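Uncharacterized conserved protein YiiM (Geobacillus stearothermophilus, PDB 5YHH) is a MOSC-domain protein that probably binds a molybdenum cofactor and is linked to resistance against hydroxylaminopurine, a toxic base analogue. Local coordinates at residues L115-Q120 against H200-A205; E71-W76 against G87-N92; I108-T113 against V166-G171. All blocks are in the same frame, centred on the assembly; numbering follows the deposited sequence.

In the fold
Along the chain contact 2 comes first and closes before the other two begin; contacts 3 and 1 then alternate, because strands 108-111 and 114-121 follow each other and find their partners further on. These two strands are neighbours in the mixed sheet of the MOSC domain, so contacts 1 and 3 touch, V116 O lying 2.8 Å from Y109 N, with centres about 13 Å apart. Contact 3 adds strand 165-169 at the margin of that sheet, and contact 1 docks the C-terminal helical domain onto it. Contact 2, centred about 22 Å from each, packs helix 71-80 against the loop leading into strand 93-96 of the same sheet.

Contact 1 of 3, residues L115-Q120 against H200-A205; sequences LVQVSQ and HPALSA
Q120 and S204 meet through matching first torsions: chi1 of 61° in Q120 and 73° in S204 set CG of the one and OG of the other between their own backbone N and carbonyl carbon. The Q120 chain then runs extended, and its amide oxygen arrives beside the serine hydroxyl. S204 OG donates to Q120 OE1 at 2.8 Å, approaching from above the amide plane, 37° out of it. One residue back along the strand, the backbone repeats the grip: S204 N donates to S119 O at 3.0 Å in a fairly straight bond. L203 CA also lies 3.6 Å from S119 O in a CA-H...O contact. Two residues before S119, the end of Q117 rests against the methyl of A202, Q117 CD to A202 CB 3.9 Å. The Q117 amide is fixed by others, R152 on OE1 and G106 on NE2, and R152 also binds A202 O, so one arginine serves both segments. The loop contains a type I turn from H200 to L203, tied by L203 N to H200 O at 3.1 Å and by A202 N to H200 ND1, also at 3.1 Å, in the plane of the imidazole. S204, held by strand 114-121, occupies the N-cap position of helix 205-213, and the whole is an interdomain junction in which a helix-connecting turn of the YiiM-like three-helix domain docks on the MOSC sheet.

Contact 2 of 3, residues E71-W76 against G87-N92; sequences EHFVYW and GAFGEN
F89 reaches from a type I turn, G87 to G90, into the aromatic core beside helix 71-80 of the MOSC domain, where it meets F73 and W76. All three rings leave their backbones alike, with CG anti to the carbonyl carbon; in W76, this turns the indole toward the loop. There F89 CZ lies over one indole face, near the rim, 3.3 Å from W76 NE1. The two ring planes are 33° apart, an oblique pairing. The opposite indole face carries Y75 CD2, so the tryptophan is packed on both sides, while its NE1 is hydrogen-bonded to Y68 OH. F73 slides past F89 in the opposite direction, bringing its CE1 within 3.9 Å of F89 CD1, and A88 CB touches F73 CE1 at 4.3 Å. E91 folds back under the turn: chi1 of 70° and a bend at chi2 of -75° carry its carboxylate to the backbone amides. E91 OE1 takes F89 N at 2.9 Å on its syn lone pair, and OE2 takes G87 N at 2.8 Å from above the carboxylate plane. T94 OG1 also bonds to E91 OE2, which lies 3.5 Å from F73 CZ, in the plane of that ring at its edge.

Contact 3 of 3, residues I108-T113 against V166-G171; sequences IYVAGT and VLVERG
I108 O sits opposite a classic beta bulge, where V168 and E169 of strand 165-169 both face I108 of the antiparallel strand 108-111. I108 O accepts two amides, V168 N at 2.8 Å and, in the longer bond, E169 N at 3.3 Å, each tilted slightly from the carbonyl plane. I108 N is satisfied by E169 O, 2.9 Å away in the carbonyl plane and nearly straight at 167°. Beyond the bulge V110 and V166 form a hydrogen-bonded pair that uses both their amides and both their carbonyls, V110 N to V166 O being 2.8 Å and V166 N to V110 O 3.0 Å. Between these bonds lies the non-hydrogen-bonded pair Y109 and L167, whose side chains share a face of the sheet. On the other face E169 runs alongside I108. L167 CD2 lies over the R170 guanidinium, whose NH1 forms a salt bridge with D107 OD2; Y109 OH makes a weak hydrogen bond to that same oxygen, while G171 N uses D107 OD1. With chi1 of -176° and chi2 of 68°, L167 lays a methyl over the tyrosine in a CH-pi contact, CD1 standing 3.8 Å from the centroid of the Y109 ring, toward its rim.

Contact 1 of 3, residues L115-Q120 against H200-A205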
ATOM      1  N   LEU A 115       4.982   2.751 -14.955  1.00 32.38           N
ATOM      2  CA  LEU A 115       6.043   2.188 -14.102  1.00 32.36           C
ATOM      3  C   LEU A 115       5.854   2.723 -12.703  1.00 30.74           C
ATOM      4  O   LEU A 115       5.752   3.946 -12.512  1.00 31.26           O
ATOM      5  CB  LEU A 115       7.431   2.626 -14.517  1.00 34.78           C
ATOM      6  CG  LEU A 115       8.317   1.743 -15.358  1.00 39.21           C
ATOM      7  CD1 LEU A 115       9.467   2.628 -15.893  1.00 41.30           C
ATOM      8  CD2 LEU A 115       8.820   0.543 -14.553  1.00 40.59           C
ATOM      9  N   VAL A 116       5.866   1.817 -11.740  1.00 29.38           N
ATOM     10  CA  VAL A 116       5.608   2.153 -10.352  1.00 28.37           C
ATOM     11  C   VAL A 116       6.672   1.541  -9.436  1.00 28.52           C
ATOM     12  O   VAL A 116       7.319   0.558  -9.787  1.00 29.00           O
ATOM     13  CB  VAL A 116       4.201   1.732  -9.919  1.00 27.49           C
ATOM     14  CG1 VAL A 116       3.124   2.503 -10.698  1.00 27.32           C
ATOM     15  CG2 VAL A 116       3.989   0.207 -10.040  1.00 26.65           C
ATOM     16  N   GLN A 117       6.869   2.169  -8.278  1.00 27.69           N
ATOM     17  CA  GLN A 117       7.884   1.749  -7.322  1.00 27.40           C
ATOM     18  C   GLN A 117       7.283   1.733  -5.931  1.00 25.73           C
ATOM     19  O   GLN A 117       6.634   2.701  -5.530  1.00 24.79           O
ATOM     20  CB  GLN A 117       9.071   2.717  -7.304  1.00 29.19           C
ATOM     21  CG  GLN A 117      10.258   2.248  -6.438  1.00 30.40           C
ATOM     22  CD  GLN A 117      11.451   3.182  -6.499  1.00 33.71           C
ATOM     23  OE1 GLN A 117      11.319   4.403  -6.321  1.00 31.34           O
ATOM     24  NE2 GLN A 117      12.638   2.615  -6.731  1.00 32.93           N
ATOM     25  N   VAL A 118       7.581   0.674  -5.184  1.00 25.25           N
ATOM     26  CA  VAL A 118       7.139   0.548  -3.782  1.00 25.01           C
ATOM     27  C   VAL A 118       7.853   1.574  -2.927  1.00 25.43           C
ATOM     28  O   VAL A 118       9.079   1.680  -2.981  1.00 27.05           O
ATOM     29  CB  VAL A 118       7.392  -0.894  -3.239  1.00 25.22           C
ATOM     30  CG1 VAL A 118       6.965  -1.024  -1.768  1.00 25.52           C
ATOM     31  CG2 VAL A 118       6.653  -1.929  -4.098  1.00 24.76           C
ATOM     32  N   SER A 119       7.080   2.327  -2.160  1.00 25.37           N
ATOM     33  CA  SER A 119       7.581   3.463  -1.376  1.00 26.64           C
ATOM     34  C   SER A 119       7.499   3.326   0.139  1.00 26.71           C
ATOM     35  O   SER A 119       8.323   3.892   0.855  1.00 28.26           O
ATOM     36  CB  SER A 119       6.808   4.716  -1.760  1.00 26.69           C
ATOM     37  OG  SER A 119       5.431   4.599  -1.465  1.00 24.67           O
ATOM     38  N   GLN A 120       6.470   2.622   0.615  1.00 26.83           N
ATOM     39  CA  GLN A 120       6.225   2.448   2.039  1.00 26.92           C
ATOM     40  C   GLN A 120       5.084   1.444   2.298  1.00 25.42           C
ATOM     41  O   GLN A 120       4.236   1.228   1.426  1.00 23.70           O
ATOM     42  CB  GLN A 120       5.840   3.794   2.663  1.00 28.20           C
ATOM     43  CG  GLN A 120       4.574   4.425   2.094  1.00 28.21           C
ATOM     44  CD  GLN A 120       4.044   5.567   2.971  1.00 30.59           C
ATOM     45  OE1 GLN A 120       4.594   6.630   2.941  1.00 28.40           O
ATOM     46  NE2 GLN A 120       2.986   5.309   3.777  1.00 25.25           N
ATOM     47  N   HIS A 200      17.505   3.792   2.704  1.00 42.09           N
ATOM     48  CA  HIS A 200      16.995   3.425   1.403  1.00 40.25           C
ATOM     49  C   HIS A 200      16.440   4.623   0.611  1.00 39.53           C
ATOM     50  O   HIS A 200      15.501   5.279   1.044  1.00 38.54           O
ATOM     51  CB  HIS A 200      15.934   2.340   1.500  1.00 37.26           C
ATOM     52  CG  HIS A 200      15.861   1.488   0.277  1.00 37.94           C
ATOM     53  ND1 HIS A 200      15.490   1.990  -0.950  1.00 37.12           N
ATOM     54  CD2 HIS A 200      16.154   0.181   0.078  1.00 38.46           C
ATOM     55  CE1 HIS A 200      15.540   1.022  -1.850  1.00 39.39           C
ATOM     56  NE2 HIS A 200      15.934  -0.087  -1.250  1.00 38.48           N
ATOM     57  N   PRO A 201      17.010   4.892  -0.570  1.00 40.66           N
ATOM     58  CA  PRO A 201      16.588   6.044  -1.386  1.00 41.24           C
ATOM     59  C   PRO A 201      15.119   5.996  -1.848  1.00 38.18           C
ATOM     60  O   PRO A 201      14.542   7.025  -2.161  1.00 38.24           O
ATOM     61  CB  PRO A 201      17.517   5.966  -2.595  1.00 43.43           C
ATOM     62  CG  PRO A 201      18.685   5.155  -2.121  1.00 45.02           C
ATOM     63  CD  PRO A 201      18.142   4.173  -1.179  1.00 43.17           C
ATOM     64  N   ALA A 202      14.544   4.812  -1.907  1.00 35.52           N
ATOM     65  CA  ALA A 202      13.135   4.644  -2.294  1.00 34.46           C
ATOM     66  C   ALA A 202      12.120   4.854  -1.146  1.00 32.74           C
ATOM     67  O   ALA A 202      10.917   4.981  -1.410  1.00 32.53           O
ATOM     68  CB  ALA A 202      12.922   3.271  -2.931  1.00 32.87           C
ATOM     69  N   LEU A 203      12.579   4.928   0.105  1.00 32.81           N
ATOM     70  CA  LEU A 203      11.642   5.142   1.239  1.00 30.94           C
ATOM     71  C   LEU A 203      10.962   6.515   1.157  1.00 32.55           C
ATOM     72  O   LEU A 203      11.604   7.537   0.867  1.00 32.61           O
ATOM     73  CB  LEU A 203      12.358   5.033   2.579  1.00 32.23           C
ATOM     74  CG  LEU A 203      11.475   4.988   3.834  1.00 30.09           C
ATOM     75  CD1 LEU A 203      10.617   3.728   3.858  1.00 27.70           C
ATOM     76  CD2 LEU A 203      12.346   5.066   5.073  1.00 32.29           C
ATOM     77  N   SER A 204       9.658   6.530   1.390  1.00 31.82           N
ATOM     78  CA  SER A 204       8.906   7.762   1.464  1.00 34.39           C
ATOM     79  C   SER A 204       9.560   8.704   2.505  1.00 36.74           C
ATOM     80  O   SER A 204      10.101   8.238   3.524  1.00 36.07           O
ATOM     81  CB  SER A 204       7.433   7.450   1.809  1.00 33.61           C
ATOM     82  OG  SER A 204       7.332   7.056   3.161  1.00 36.96           O
ATOM     83  N   ALA A 205       9.538  10.008   2.230  1.00 39.57           N
ATOM     84  CA  ALA A 205      10.138  11.006   3.124  1.00 43.34           C
ATOM     85  C   ALA A 205       9.616  10.891   4.556  1.00 44.00           C
ATOM     86  O   ALA A 205      10.386  10.954   5.498  1.00 44.97           O
ATOM     87  CB  ALA A 205       9.901  12.418   2.591  1.00 46.27           C
TER

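Contact 2 of 3, residues E71-W76 against G87-N92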
ATOM      1  N   GLU A  71      -5.509 -11.660  -1.272  1.00 25.38           N
ATOM      2  CA  GLU A  71      -5.368 -12.895  -0.506  1.00 27.05           C
ATOM      3  C   GLU A  71      -5.850 -12.694   0.919  1.00 26.05           C
ATOM      4  O   GLU A  71      -6.422 -13.589   1.506  1.00 25.77           O
ATOM      5  CB  GLU A  71      -3.920 -13.417  -0.500  1.00 28.91           C
ATOM      6  CG  GLU A  71      -3.421 -13.967  -1.855  1.00 29.95           C
ATOM      7  CD  GLU A  71      -2.857 -12.888  -2.779  1.00 29.73           C
ATOM      8  OE1 GLU A  71      -3.082 -11.680  -2.510  1.00 27.45           O
ATOM      9  OE2 GLU A  71      -2.204 -13.240  -3.807  1.00 26.50           O
ATOM     10  N   HIS A  72      -5.611 -11.508   1.482  1.00 23.96           N
ATOM     11  CA  HIS A  72      -5.943 -11.266   2.880  1.00 23.56           C
ATOM     12  C   HIS A  72      -7.439 -11.206   3.135  1.00 23.60           C
ATOM     13  O   HIS A  72      -7.883 -11.404   4.272  1.00 24.50           O
ATOM     14  CB  HIS A  72      -5.290  -9.965   3.359  1.00 22.17           C
ATOM     15  CG  HIS A  72      -3.806 -10.006   3.307  1.00 21.95           C
ATOM     16  ND1 HIS A  72      -3.086 -11.174   3.474  1.00 24.28           N
ATOM     17  CD2 HIS A  72      -2.897  -9.025   3.092  1.00 23.16           C
ATOM     18  CE1 HIS A  72      -1.793 -10.901   3.380  1.00 27.40           C
ATOM     19  NE2 HIS A  72      -1.654  -9.605   3.143  1.00 24.39           N
ATOM     20  N   PHE A  73      -8.222 -10.897   2.098  1.00 23.12           N
ATOM     21  CA  PHE A  73      -9.685 -10.890   2.239  1.00 23.66           C
ATOM     22  C   PHE A  73     -10.229 -12.207   2.820  1.00 24.61           C
ATOM     23  O   PHE A  73     -11.215 -12.192   3.557  1.00 24.89           O
ATOM     24  CB  PHE A  73     -10.361 -10.646   0.909  1.00 23.38           C
ATOM     25  CG  PHE A  73     -10.076  -9.283   0.302  1.00 24.10           C
ATOM     26  CD1 PHE A  73      -9.658  -8.201   1.087  1.00 24.94           C
ATOM     27  CD2 PHE A  73     -10.278  -9.081  -1.065  1.00 25.89           C
ATOM     28  CE1 PHE A  73      -9.426  -6.943   0.510  1.00 26.81           C
ATOM     29  CE2 PHE A  73     -10.045  -7.851  -1.624  1.00 25.67           C
ATOM     30  CZ  PHE A  73      -9.621  -6.780  -0.831  1.00 22.81           C
ATOM     31  N   VAL A  74      -9.604 -13.325   2.460  1.00 24.93           N
ATOM     32  CA  VAL A  74      -9.983 -14.625   2.972  1.00 26.56           C
ATOM     33  C   VAL A  74      -9.858 -14.664   4.480  1.00 27.36           C
ATOM     34  O   VAL A  74     -10.790 -15.103   5.165  1.00 29.60           O
ATOM     35  CB  VAL A  74      -9.169 -15.771   2.304  1.00 28.04           C
ATOM     36  CG1 VAL A  74      -9.460 -17.140   2.975  1.00 30.48           C
ATOM     37  CG2 VAL A  74      -9.515 -15.860   0.866  1.00 28.47           C
ATOM     38  N   TYR A  75      -8.726 -14.198   5.006  1.00 27.23           N
ATOM     39  CA  TYR A  75      -8.529 -14.114   6.419  1.00 26.79           C
ATOM     40  C   TYR A  75      -9.565 -13.197   7.076  1.00 26.93           C
ATOM     41  O   TYR A  75     -10.144 -13.568   8.098  1.00 27.87           O
ATOM     42  CB  TYR A  75      -7.118 -13.633   6.743  1.00 27.34           C
ATOM     43  CG  TYR A  75      -6.913 -13.303   8.212  1.00 28.79           C
ATOM     44  CD1 TYR A  75      -6.579 -14.296   9.113  1.00 29.45           C
ATOM     45  CD2 TYR A  75      -7.000 -11.990   8.680  1.00 31.04           C
ATOM     46  CE1 TYR A  75      -6.378 -14.021  10.432  1.00 31.99           C
ATOM     47  CE2 TYR A  75      -6.825 -11.707  10.013  1.00 30.08           C
ATOM     48  CZ  TYR A  75      -6.489 -12.725  10.877  1.00 30.64           C
ATOM     49  OH  TYR A  75      -6.301 -12.478  12.206  1.00 31.95           O
ATOM     50  N   TRP A  76      -9.824 -12.021   6.504  1.00 25.51           N
ATOM     51  CA  TRP A  76     -10.773 -11.082   7.124  1.00 24.94           C
ATOM     52  C   TRP A  76     -12.206 -11.660   7.142  1.00 25.54           C
ATOM     53  O   TRP A  76     -12.946 -11.445   8.112  1.00 25.19           O
ATOM     54  CB  TRP A  76     -10.756  -9.724   6.430  1.00 24.77           C
ATOM     55  CG  TRP A  76      -9.403  -9.048   6.536  1.00 24.73           C
ATOM     56  CD1 TRP A  76      -8.577  -8.702   5.514  1.00 25.04           C
ATOM     57  CD2 TRP A  76      -8.719  -8.707   7.739  1.00 24.35           C
ATOM     58  NE1 TRP A  76      -7.427  -8.150   6.002  1.00 20.73           N
ATOM     59  CE2 TRP A  76      -7.486  -8.149   7.365  1.00 25.13           C
ATOM     60  CE3 TRP A  76      -9.026  -8.810   9.095  1.00 24.43           C
ATOM     61  CZ2 TRP A  76      -6.568  -7.698   8.290  1.00 22.59           C
ATOM     62  CZ3 TRP A  76      -8.105  -8.348  10.022  1.00 24.86           C
ATOM     63  CH2 TRP A  76      -6.888  -7.792   9.598  1.00 22.96           C
ATOM     64  N   GLY A  87     -11.815  -3.283  -2.950  1.00 23.78           N
ATOM     65  CA  GLY A  87     -12.153  -1.928  -2.489  1.00 24.95           C
ATOM     66  C   GLY A  87     -12.376  -1.854  -0.978  1.00 25.33           C
ATOM     67  O   GLY A  87     -12.446  -0.776  -0.378  1.00 25.63           O
ATOM     68  N   ALA A  88     -12.437  -3.011  -0.348  1.00 25.07           N
ATOM     69  CA  ALA A  88     -12.780  -3.099   1.067  1.00 25.59           C
ATOM     70  C   ALA A  88     -11.770  -2.352   1.957  1.00 26.07           C
ATOM     71  O   ALA A  88     -12.140  -1.859   3.033  1.00 26.53           O
ATOM     72  CB  ALA A  88     -12.916  -4.595   1.467  1.00 25.42           C
ATOM     73  N   PHE A  89     -10.500  -2.271   1.537  1.00 24.98           N
ATOM     74  CA  PHE A  89      -9.481  -1.529   2.326  1.00 25.11           C
ATOM     75  C   PHE A  89      -9.156  -0.153   1.807  1.00 25.38           C
ATOM     76  O   PHE A  89      -8.179   0.493   2.233  1.00 25.31           O
ATOM     77  CB  PHE A  89      -8.224  -2.382   2.570  1.00 25.38           C
ATOM     78  CG  PHE A  89      -8.464  -3.456   3.620  1.00 27.65           C
ATOM     79  CD1 PHE A  89      -9.484  -4.359   3.474  1.00 32.28           C
ATOM     80  CD2 PHE A  89      -7.721  -3.496   4.782  1.00 28.75           C
ATOM     81  CE1 PHE A  89      -9.762  -5.284   4.496  1.00 34.10           C
ATOM     82  CE2 PHE A  89      -7.998  -4.444   5.773  1.00 30.51           C
ATOM     83  CZ  PHE A  89      -9.003  -5.311   5.620  1.00 30.67           C
ATOM     84  N   GLY A  90     -10.052   0.347   0.963  1.00 25.76           N
ATOM     85  CA  GLY A  90      -9.910   1.656   0.364  1.00 26.00           C
ATOM     86  C   GLY A  90      -8.801   1.672  -0.655  1.00 25.41           C
ATOM     87  O   GLY A  90      -8.347   2.733  -1.026  1.00 26.13           O
ATOM     88  N   GLU A  91      -8.376   0.506  -1.146  1.00 23.94           N
ATOM     89  CA  GLU A  91      -7.209   0.458  -2.033  1.00 23.39           C
ATOM     90  C   GLU A  91      -7.548   0.901  -3.469  1.00 23.82           C
ATOM     91  O   GLU A  91      -8.624   0.617  -3.967  1.00 25.12           O
ATOM     92  CB  GLU A  91      -6.553  -0.935  -2.004  1.00 23.42           C
ATOM     93  CG  GLU A  91      -7.343  -2.092  -2.674  1.00 21.49           C
ATOM     94  CD  GLU A  91      -8.518  -2.628  -1.955  1.00 22.70           C
ATOM     95  OE1 GLU A  91      -8.918  -2.082  -0.884  1.00 22.59           O
ATOM     96  OE2 GLU A  91      -9.045  -3.680  -2.454  1.00 20.86           O
ATOM     97  N   ASN A  92      -6.645   1.624  -4.123  1.00 23.36           N
ATOM     98  CA  ASN A  92      -6.766   1.880  -5.573  1.00 23.48           C
ATOM     99  C   ASN A  92      -6.655   0.601  -6.373  1.00 23.00           C
ATOM    100  O   ASN A  92      -7.412   0.384  -7.347  1.00 24.22           O
ATOM    101  CB  ASN A  92      -5.674   2.851  -6.049  1.00 23.92           C
ATOM    102  CG  ASN A  92      -5.672   4.145  -5.299  1.00 27.90           C
ATOM    103  OD1 ASN A  92      -4.955   4.318  -4.292  1.00 27.97           O
ATOM    104  ND2 ASN A  92      -6.513   5.065  -5.742  1.00 31.04           N
TER

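Contact 3 of 3, residues I108-T113 against V166-G171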
ATOM      1  N   ILE A 108      10.484  -2.052  -8.502  1.00 31.80           N
ATOM      2  CA  ILE A 108       9.855  -1.379  -9.623  1.00 30.93           C
ATOM      3  C   ILE A 108       9.065  -2.380 -10.449  1.00 31.05           C
ATOM      4  O   ILE A 108       9.594  -3.453 -10.838  1.00 31.88           O
ATOM      5  CB  ILE A 108      10.920  -0.661 -10.489  1.00 32.53           C
ATOM      6  CG1 ILE A 108      11.669   0.347  -9.620  1.00 31.06           C
ATOM      7  CG2 ILE A 108      10.259   0.016 -11.692  1.00 33.50           C
ATOM      8  CD1 ILE A 108      12.823   1.124 -10.318  1.00 31.32           C
ATOM      9  N   TYR A 109       7.811  -2.037 -10.740  1.00 29.79           N
ATOM     10  CA  TYR A 109       6.921  -2.919 -11.521  1.00 29.89           C
ATOM     11  C   TYR A 109       6.416  -2.168 -12.754  1.00 30.96           C
ATOM     12  O   TYR A 109       6.183  -0.951 -12.700  1.00 30.34           O
ATOM     13  CB  TYR A 109       5.699  -3.361 -10.720  1.00 28.29           C
ATOM     14  CG  TYR A 109       6.047  -4.220  -9.523  1.00 29.25           C
ATOM     15  CD1 TYR A 109       6.419  -3.645  -8.333  1.00 29.28           C
ATOM     16  CD2 TYR A 109       6.006  -5.621  -9.602  1.00 30.15           C
ATOM     17  CE1 TYR A 109       6.731  -4.434  -7.212  1.00 30.06           C
ATOM     18  CE2 TYR A 109       6.347  -6.422  -8.503  1.00 30.22           C
ATOM     19  CZ  TYR A 109       6.717  -5.813  -7.308  1.00 31.47           C
ATOM     20  OH  TYR A 109       7.067  -6.563  -6.198  1.00 28.97           O
ATOM     21  N   VAL A 110       6.262  -2.893 -13.858  1.00 32.27           N
ATOM     22  CA  VAL A 110       5.520  -2.376 -15.002  1.00 33.76           C
ATOM     23  C   VAL A 110       4.065  -2.779 -14.773  1.00 31.93           C
ATOM     24  O   VAL A 110       3.770  -3.922 -14.412  1.00 31.75           O
ATOM     25  CB  VAL A 110       6.010  -2.929 -16.354  1.00 35.12           C
ATOM     26  CG1 VAL A 110       5.101  -2.449 -17.480  1.00 39.25           C
ATOM     27  CG2 VAL A 110       7.409  -2.448 -16.673  1.00 39.88           C
ATOM     28  N   ALA A 111       3.160  -1.837 -14.964  1.00 31.89           N
ATOM     29  CA  ALA A 111       1.737  -2.097 -14.902  1.00 31.82           C
ATOM     30  C   ALA A 111       1.079  -1.373 -16.037  1.00 32.85           C
ATOM     31  O   ALA A 111       1.069  -0.149 -16.053  1.00 32.85           O
ATOM     32  CB  ALA A 111       1.162  -1.593 -13.561  1.00 31.28           C
ATOM     33  N   GLY A 112       0.550  -2.105 -17.017  1.00 34.18           N
ATOM     34  CA  GLY A 112       0.042  -1.445 -18.224  1.00 35.49           C
ATOM     35  C   GLY A 112       1.168  -0.703 -18.919  1.00 36.83           C
ATOM     36  O   GLY A 112       2.256  -1.251 -19.063  1.00 37.28           O
ATOM     37  N   THR A 113       0.928   0.550 -19.311  1.00 36.80           N
ATOM     38  CA  THR A 113       1.974   1.407 -19.847  1.00 37.54           C
ATOM     39  C   THR A 113       2.692   2.239 -18.731  1.00 36.31           C
ATOM     40  O   THR A 113       3.538   3.098 -19.017  1.00 36.82           O
ATOM     41  CB  THR A 113       1.376   2.316 -20.935  1.00 38.86           C
ATOM     42  OG1 THR A 113       0.358   3.163 -20.363  1.00 36.19           O
ATOM     43  CG2 THR A 113       0.755   1.466 -22.053  1.00 41.05           C
ATOM     44  N   VAL A 166       4.519  -6.624 -13.451  1.00 37.41           N
ATOM     45  CA  VAL A 166       5.736  -7.334 -13.783  1.00 38.52           C
ATOM     46  C   VAL A 166       6.907  -6.670 -13.078  1.00 37.73           C
ATOM     47  O   VAL A 166       7.200  -5.492 -13.296  1.00 36.53           O
ATOM     48  CB  VAL A 166       6.010  -7.307 -15.331  1.00 40.42           C
ATOM     49  CG1 VAL A 166       7.281  -8.095 -15.686  1.00 42.47           C
ATOM     50  CG2 VAL A 166       4.800  -7.839 -16.119  1.00 41.17           C
ATOM     51  N   LEU A 167       7.589  -7.435 -12.240  1.00 37.26           N
ATOM     52  CA  LEU A 167       8.743  -6.928 -11.538  1.00 37.69           C
ATOM     53  C   LEU A 167       9.838  -6.694 -12.535  1.00 40.09           C
ATOM     54  O   LEU A 167      10.217  -7.606 -13.239  1.00 41.25           O
ATOM     55  CB  LEU A 167       9.209  -7.922 -10.473  1.00 37.35           C
ATOM     56  CG  LEU A 167      10.375  -7.446  -9.611  1.00 38.35           C
ATOM     57  CD1 LEU A 167       9.942  -6.265  -8.680  1.00 33.56           C
ATOM     58  CD2 LEU A 167      10.934  -8.619  -8.803  1.00 38.54           C
ATOM     59  N   VAL A 168      10.338  -5.471 -12.618  1.00 40.57           N
ATOM     60  CA  VAL A 168      11.460  -5.198 -13.498  1.00 42.79           C
ATOM     61  C   VAL A 168      12.739  -4.888 -12.741  1.00 43.02           C
ATOM     62  O   VAL A 168      13.817  -5.023 -13.301  1.00 45.31           O
ATOM     63  CB  VAL A 168      11.139  -4.080 -14.551  1.00 43.80           C
ATOM     64  CG1 VAL A 168      10.170  -4.649 -15.621  1.00 45.92           C
ATOM     65  CG2 VAL A 168      10.566  -2.845 -13.899  1.00 40.63           C
ATOM     66  N   GLU A 169      12.649  -4.481 -11.485  1.00 41.45           N
ATOM     67  CA  GLU A 169      13.839  -4.353 -10.640  1.00 42.77           C
ATOM     68  C   GLU A 169      13.532  -4.599  -9.158  1.00 41.39           C
ATOM     69  O   GLU A 169      12.641  -3.974  -8.603  1.00 39.58           O
ATOM     70  CB  GLU A 169      14.479  -2.977 -10.831  1.00 43.75           C
ATOM     71  CG  GLU A 169      15.748  -2.783 -10.007  1.00 46.91           C
ATOM     72  CD  GLU A 169      16.474  -1.483 -10.318  1.00 50.63           C
ATOM     73  OE1 GLU A 169      15.957  -0.400  -9.967  1.00 50.41           O
ATOM     74  OE2 GLU A 169      17.570  -1.564 -10.896  1.00 53.91           O
ATOM     75  N   ARG A 170      14.257  -5.533  -8.543  1.00 41.79           N
ATOM     76  CA  ARG A 170      14.136  -5.799  -7.116  1.00 41.95           C
ATOM     77  C   ARG A 170      14.734  -4.648  -6.318  1.00 41.34           C
ATOM     78  O   ARG A 170      15.865  -4.248  -6.559  1.00 43.88           O
ATOM     79  CB  ARG A 170      14.834  -7.118  -6.741  1.00 44.06           C
ATOM     80  CG  ARG A 170      14.824  -7.470  -5.229  1.00 45.02           C
ATOM     81  CD  ARG A 170      13.432  -7.712  -4.690  1.00 46.23           C
ATOM     82  NE  ARG A 170      12.908  -9.000  -5.100  1.00 48.47           N
ATOM     83  CZ  ARG A 170      11.621  -9.354  -5.087  1.00 48.21           C
ATOM     84  NH1 ARG A 170      10.642  -8.534  -4.676  1.00 44.72           N
ATOM     85  NH2 ARG A 170      11.311 -10.569  -5.502  1.00 49.59           N
ATOM     86  N   GLY A 171      13.966  -4.106  -5.379  1.00 40.61           N
ATOM     87  CA  GLY A 171      14.451  -3.027  -4.517  1.00 38.89           C
ATOM     88  C   GLY A 171      15.771  -3.425  -3.902  1.00 40.91           C
ATOM     89  O   GLY A 171      15.952  -4.562  -3.495  1.00 40.91           O
TER